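Local coordinates for protein putative tryptophan halogenase (Xanthomonas campestris pv. campestris, PDB 6Y1W) that probably halogenates aromatic substrates as a flavin-dependent halogenase of the tryptophan halogenase family, using FAD, at residues L318-E330 with A335-E347. Residues are numbered along the deposited sequence; the frame is centred on the assembly and turned at random. Where two conformers were deposited one is given.
Sequences LRFTPNQRHRVWE and ALGLASGFLEPIE
Asn323 and Phe342 exchange both of their backbone hydrogen bonds, Asn323 N to Phe342 O and Phe342 N to Asn323 O, each 3.0 Å long, and so form the hydrogen-bonded pair of a short antiparallel ribbon. Here 323-325 is the middle strand of a small antiparallel sheet, between 237-239 and the edge strand 341-342. Beside this pair, Asn323 ND2 lies 3.8 Å from Phe342 CB and donates to Thr321 O at 2.9 Å, a bond within the amide plane that fixes the carboxamide's rotation. Arg325 N continues the ladder to Ser340 O, while its side chain returns to the residue before, Ala339: with CG anti to the backbone N (chi1 -161°) and the chain bent at chi2 and chi3, NE reaches Ala339 O at 2.9 Å, nearly in line with the carbonyl. NH1 adds a weak bond to that oxygen and a weak one to a water that donates to Leu338 O, and NH2 goes to Val235 O. The guanidinium thus ties down the 3-10 turn 338-339, which includes Leu338, a predicted FAD-binding residue. Ser340 OG and Ser340 N both donate hydrogen bonds to Gly337 O. At the other end of the contact, Ala335 N meets Val328 O at 2.8 Å, where strands 333-335 and 329-330 pair at the edge of the large mixed sheet. Gly341 and Gln324 form the non-hydrogen-bonded pair, with CA atoms 4.2 Å apart. Packing centres on Phe342, whose ring lies obliquely to that of Phe320, planes 31° apart, with Phe320 CB 3.8 Å from the Phe342 centroid in a CH-pi contact over one face.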
# COMPACT_ATOMS: atom_id res chain seq x y z
N LEU A 318 -5.21 16.87 -32.54
CA LEU A 318 -4.15 16.58 -31.58
C LEU A 318 -3.54 15.23 -31.93
O LEU A 318 -4.24 14.35 -32.46
CB LEU A 318 -4.69 16.52 -30.16
CG LEU A 318 -5.83 17.49 -29.84
CD1 LEU A 318 -6.51 17.21 -28.49
CD2 LEU A 318 -5.30 18.91 -29.89
N ARG A 319 -2.24 15.08 -31.66
CA ARG A 319 -1.54 13.81 -31.81
C ARG A 319 -0.87 13.43 -30.49
O ARG A 319 -0.47 14.29 -29.70
CB ARG A 319 -0.46 13.84 -32.92
CG ARG A 319 -1.02 13.82 -34.35
CD ARG A 319 -1.87 12.57 -34.60
NE ARG A 319 -1.06 11.34 -34.65
CZ ARG A 319 -0.48 10.88 -35.75
NH1 ARG A 319 0.26 9.77 -35.72
NH2 ARG A 319 -0.59 11.55 -36.90
N PHE A 320 -0.71 12.13 -30.27
CA PHE A 320 -0.08 11.67 -29.04
C PHE A 320 0.26 10.20 -29.23
O PHE A 320 -0.13 9.59 -30.22
CB PHE A 320 -0.99 11.86 -27.83
CG PHE A 320 -2.39 11.41 -28.06
CD1 PHE A 320 -2.70 10.07 -28.09
CD2 PHE A 320 -3.41 12.35 -28.27
CE1 PHE A 320 -4.02 9.66 -28.29
CE2 PHE A 320 -4.69 11.95 -28.49
CZ PHE A 320 -5.00 10.60 -28.51
N THR A 321 0.99 9.63 -28.27
CA THR A 321 1.28 8.20 -28.31
C THR A 321 1.46 7.71 -26.88
O THR A 321 2.04 8.44 -26.06
CB THR A 321 2.53 7.88 -29.18
OG1 THR A 321 2.65 6.46 -29.39
CG2 THR A 321 3.81 8.43 -28.56
N PRO A 322 0.93 6.53 -26.56
CA PRO A 322 0.98 5.99 -25.19
C PRO A 322 2.39 5.54 -24.86
O PRO A 322 2.99 4.78 -25.62
CB PRO A 322 0.03 4.79 -25.24
CG PRO A 322 0.12 4.36 -26.74
CD PRO A 322 0.22 5.63 -27.50
N ASN A 323 2.93 6.07 -23.76
CA ASN A 323 4.34 5.85 -23.45
C ASN A 323 4.68 6.26 -22.02
O ASN A 323 3.95 7.02 -21.36
CB ASN A 323 5.23 6.64 -24.41
CG ASN A 323 5.33 8.10 -24.00
OD1 ASN A 323 6.20 8.48 -23.20
ND2 ASN A 323 4.40 8.92 -24.48
N GLN A 324 5.85 5.81 -21.56
CA GLN A 324 6.44 6.32 -20.33
C GLN A 324 7.91 6.59 -20.59
O GLN A 324 8.59 5.77 -21.22
CB GLN A 324 6.26 5.36 -19.12
CG GLN A 324 7.28 4.18 -18.95
CD GLN A 324 7.25 3.50 -17.56
OE1 GLN A 324 7.57 4.11 -16.53
NE2 GLN A 324 6.89 2.22 -17.54
N ARG A 325 8.38 7.75 -20.16
CA ARG A 325 9.81 8.06 -20.19
C ARG A 325 10.53 6.98 -19.38
O ARG A 325 10.05 6.56 -18.33
CB ARG A 325 9.99 9.46 -19.59
CG ARG A 325 11.26 10.21 -19.87
CD ARG A 325 11.50 10.53 -21.33
NE ARG A 325 10.62 11.50 -21.96
CZ ARG A 325 10.90 12.05 -23.14
NH1 ARG A 325 10.05 12.90 -23.70
NH2 ARG A 325 12.03 11.75 -23.79
N HIS A 326 11.68 6.50 -19.89
CA HIS A 326 12.37 5.41 -19.19
C HIS A 326 12.76 5.81 -17.78
O HIS A 326 12.71 4.99 -16.85
CB HIS A 326 13.61 4.97 -19.95
CG HIS A 326 13.28 4.18 -21.17
ND1 HIS A 326 12.43 3.08 -21.13
CD2 HIS A 326 13.64 4.33 -22.46
CE1 HIS A 326 12.32 2.59 -22.35
NE2 HIS A 326 13.04 3.33 -23.18
N ARG A 327 13.23 7.04 -17.61
CA ARG A 327 13.49 7.59 -16.29
C ARG A 327 12.86 8.97 -16.26
O ARG A 327 13.00 9.72 -17.22
CB ARG A 327 15.01 7.66 -16.02
CG ARG A 327 15.65 6.28 -16.02
CD ARG A 327 17.17 6.34 -15.94
NE ARG A 327 17.79 7.07 -17.04
CZ ARG A 327 17.85 6.65 -18.30
NH1 ARG A 327 17.32 5.47 -18.64
NH2 ARG A 327 18.44 7.40 -19.22
N VAL A 328 12.11 9.28 -15.21
CA VAL A 328 11.51 10.61 -15.18
C VAL A 328 12.41 11.61 -14.48
O VAL A 328 12.29 12.82 -14.76
CB VAL A 328 10.11 10.56 -14.52
CG1 VAL A 328 9.16 9.86 -15.48
CG2 VAL A 328 10.13 9.83 -13.21
N TRP A 329 13.35 11.15 -13.67
CA TRP A 329 14.35 12.01 -13.04
C TRP A 329 15.69 11.55 -13.59
O TRP A 329 16.09 10.40 -13.39
CB TRP A 329 14.32 11.87 -11.52
CG TRP A 329 15.18 12.89 -10.77
CD1 TRP A 329 16.24 13.60 -11.25
CD2 TRP A 329 15.00 13.29 -9.42
NE1 TRP A 329 16.75 14.42 -10.26
CE2 TRP A 329 16.02 14.24 -9.12
CE3 TRP A 329 14.10 12.93 -8.43
CZ2 TRP A 329 16.12 14.85 -7.89
CZ3 TRP A 329 14.22 13.52 -7.16
CH2 TRP A 329 15.24 14.47 -6.91
N GLU A 330 16.36 12.45 -14.30
CA GLU A 330 17.67 12.15 -14.90
C GLU A 330 18.59 13.29 -14.52
O GLU A 330 18.28 14.45 -14.83
CB GLU A 330 17.54 11.99 -16.42
CG GLU A 330 18.85 11.88 -17.17
CD GLU A 330 19.36 10.47 -17.19
OE1 GLU A 330 18.72 9.60 -16.56
OE2 GLU A 330 20.41 10.24 -17.82
N ALA A 335 11.10 15.33 -15.20
CA ALA A 335 10.03 15.57 -16.17
C ALA A 335 8.66 15.41 -15.53
O ALA A 335 8.44 14.51 -14.71
CB ALA A 335 10.15 14.62 -17.37
N LEU A 336 7.71 16.27 -15.93
CA LEU A 336 6.33 16.21 -15.47
C LEU A 336 5.36 16.33 -16.63
O LEU A 336 5.67 16.94 -17.65
CB LEU A 336 6.06 17.36 -14.48
CG LEU A 336 6.89 17.38 -13.22
CD1 LEU A 336 6.74 18.74 -12.50
CD2 LEU A 336 6.46 16.22 -12.27
N GLY A 337 4.16 15.76 -16.47
CA GLY A 337 3.17 15.90 -17.53
C GLY A 337 3.58 15.17 -18.79
O GLY A 337 4.18 14.11 -18.73
N LEU A 338 3.24 15.75 -19.95
CA LEU A 338 3.50 15.06 -21.22
C LEU A 338 4.98 14.72 -21.41
O LEU A 338 5.31 13.71 -22.05
CB LEU A 338 3.03 15.91 -22.39
CG LEU A 338 1.51 16.06 -22.47
CD1 LEU A 338 1.15 17.09 -23.56
CD2 LEU A 338 0.90 14.72 -22.74
N ALA A 339 5.88 15.55 -20.88
CA ALA A 339 7.29 15.21 -21.02
C ALA A 339 7.66 13.90 -20.34
O ALA A 339 8.71 13.31 -20.69
CB ALA A 339 8.18 16.33 -20.45
N SER A 340 6.87 13.46 -19.35
CA SER A 340 7.15 12.25 -18.58
C SER A 340 6.44 11.02 -19.15
O SER A 340 6.80 9.90 -18.78
CB SER A 340 6.74 12.43 -17.11
OG SER A 340 5.31 12.45 -16.94
N GLY A 341 5.44 11.21 -19.99
CA GLY A 341 4.67 10.10 -20.51
C GLY A 341 3.28 10.56 -20.92
O GLY A 341 2.89 11.71 -20.74
N PHE A 342 2.52 9.61 -21.49
CA PHE A 342 1.15 9.90 -21.89
C PHE A 342 0.29 8.65 -21.87
O PHE A 342 0.70 7.59 -22.38
CB PHE A 342 1.10 10.48 -23.30
CG PHE A 342 -0.32 10.68 -23.79
CD1 PHE A 342 -1.00 11.81 -23.43
CD2 PHE A 342 -0.95 9.72 -24.55
CE1 PHE A 342 -2.31 11.99 -23.87
CE2 PHE A 342 -2.25 9.90 -24.96
CZ PHE A 342 -2.90 11.06 -24.62
N LEU A 343 -0.90 8.77 -21.30
CA LEU A 343 -1.99 7.82 -21.52
C LEU A 343 -3.23 8.61 -21.90
O LEU A 343 -3.46 9.70 -21.39
CB LEU A 343 -2.28 6.99 -20.28
CG LEU A 343 -1.19 5.96 -19.97
CD1 LEU A 343 -1.37 5.38 -18.60
CD2 LEU A 343 -1.32 4.82 -21.02
N GLU A 344 -4.05 8.04 -22.80
CA GLU A 344 -5.28 8.71 -23.21
C GLU A 344 -6.22 8.98 -22.02
O GLU A 344 -6.15 8.30 -20.99
CB GLU A 344 -5.98 7.85 -24.25
CG GLU A 344 -6.61 6.61 -23.65
CD GLU A 344 -6.91 5.57 -24.73
OE1 GLU A 344 -7.99 5.66 -25.37
OE2 GLU A 344 -6.03 4.72 -24.96
N PRO A 345 -7.13 9.99 -22.15
CA PRO A 345 -7.91 10.43 -20.97
C PRO A 345 -9.11 9.58 -20.63
O PRO A 345 -10.11 10.09 -20.09
CB PRO A 345 -8.34 11.86 -21.35
CG PRO A 345 -8.48 11.79 -22.84
CD PRO A 345 -7.30 10.91 -23.29
N ILE A 346 -9.02 8.27 -20.90
CA ILE A 346 -10.16 7.39 -20.72
C ILE A 346 -10.53 7.24 -19.25
O ILE A 346 -11.70 7.00 -18.93
CB ILE A 346 -9.84 6.03 -21.36
CG1 ILE A 346 -11.05 5.11 -21.33
CG2 ILE A 346 -8.70 5.31 -20.60
CD1 ILE A 346 -10.78 3.79 -22.10
N GLU A 347 -9.57 7.40 -18.32
CA GLU A 347 -9.85 7.38 -16.89
C GLU A 347 -9.39 8.68 -16.22
O GLU A 347 -9.13 8.69 -15.01
CB GLU A 347 -9.19 6.17 -16.21
CG GLU A 347 -9.93 4.84 -16.47
CD GLU A 347 -11.23 4.70 -15.68
OE1 GLU A 347 -11.48 5.51 -14.75
OE2 GLU A 347 -12.05 3.76 -16.02
O HOH W 1 7.41 13.29 -23.97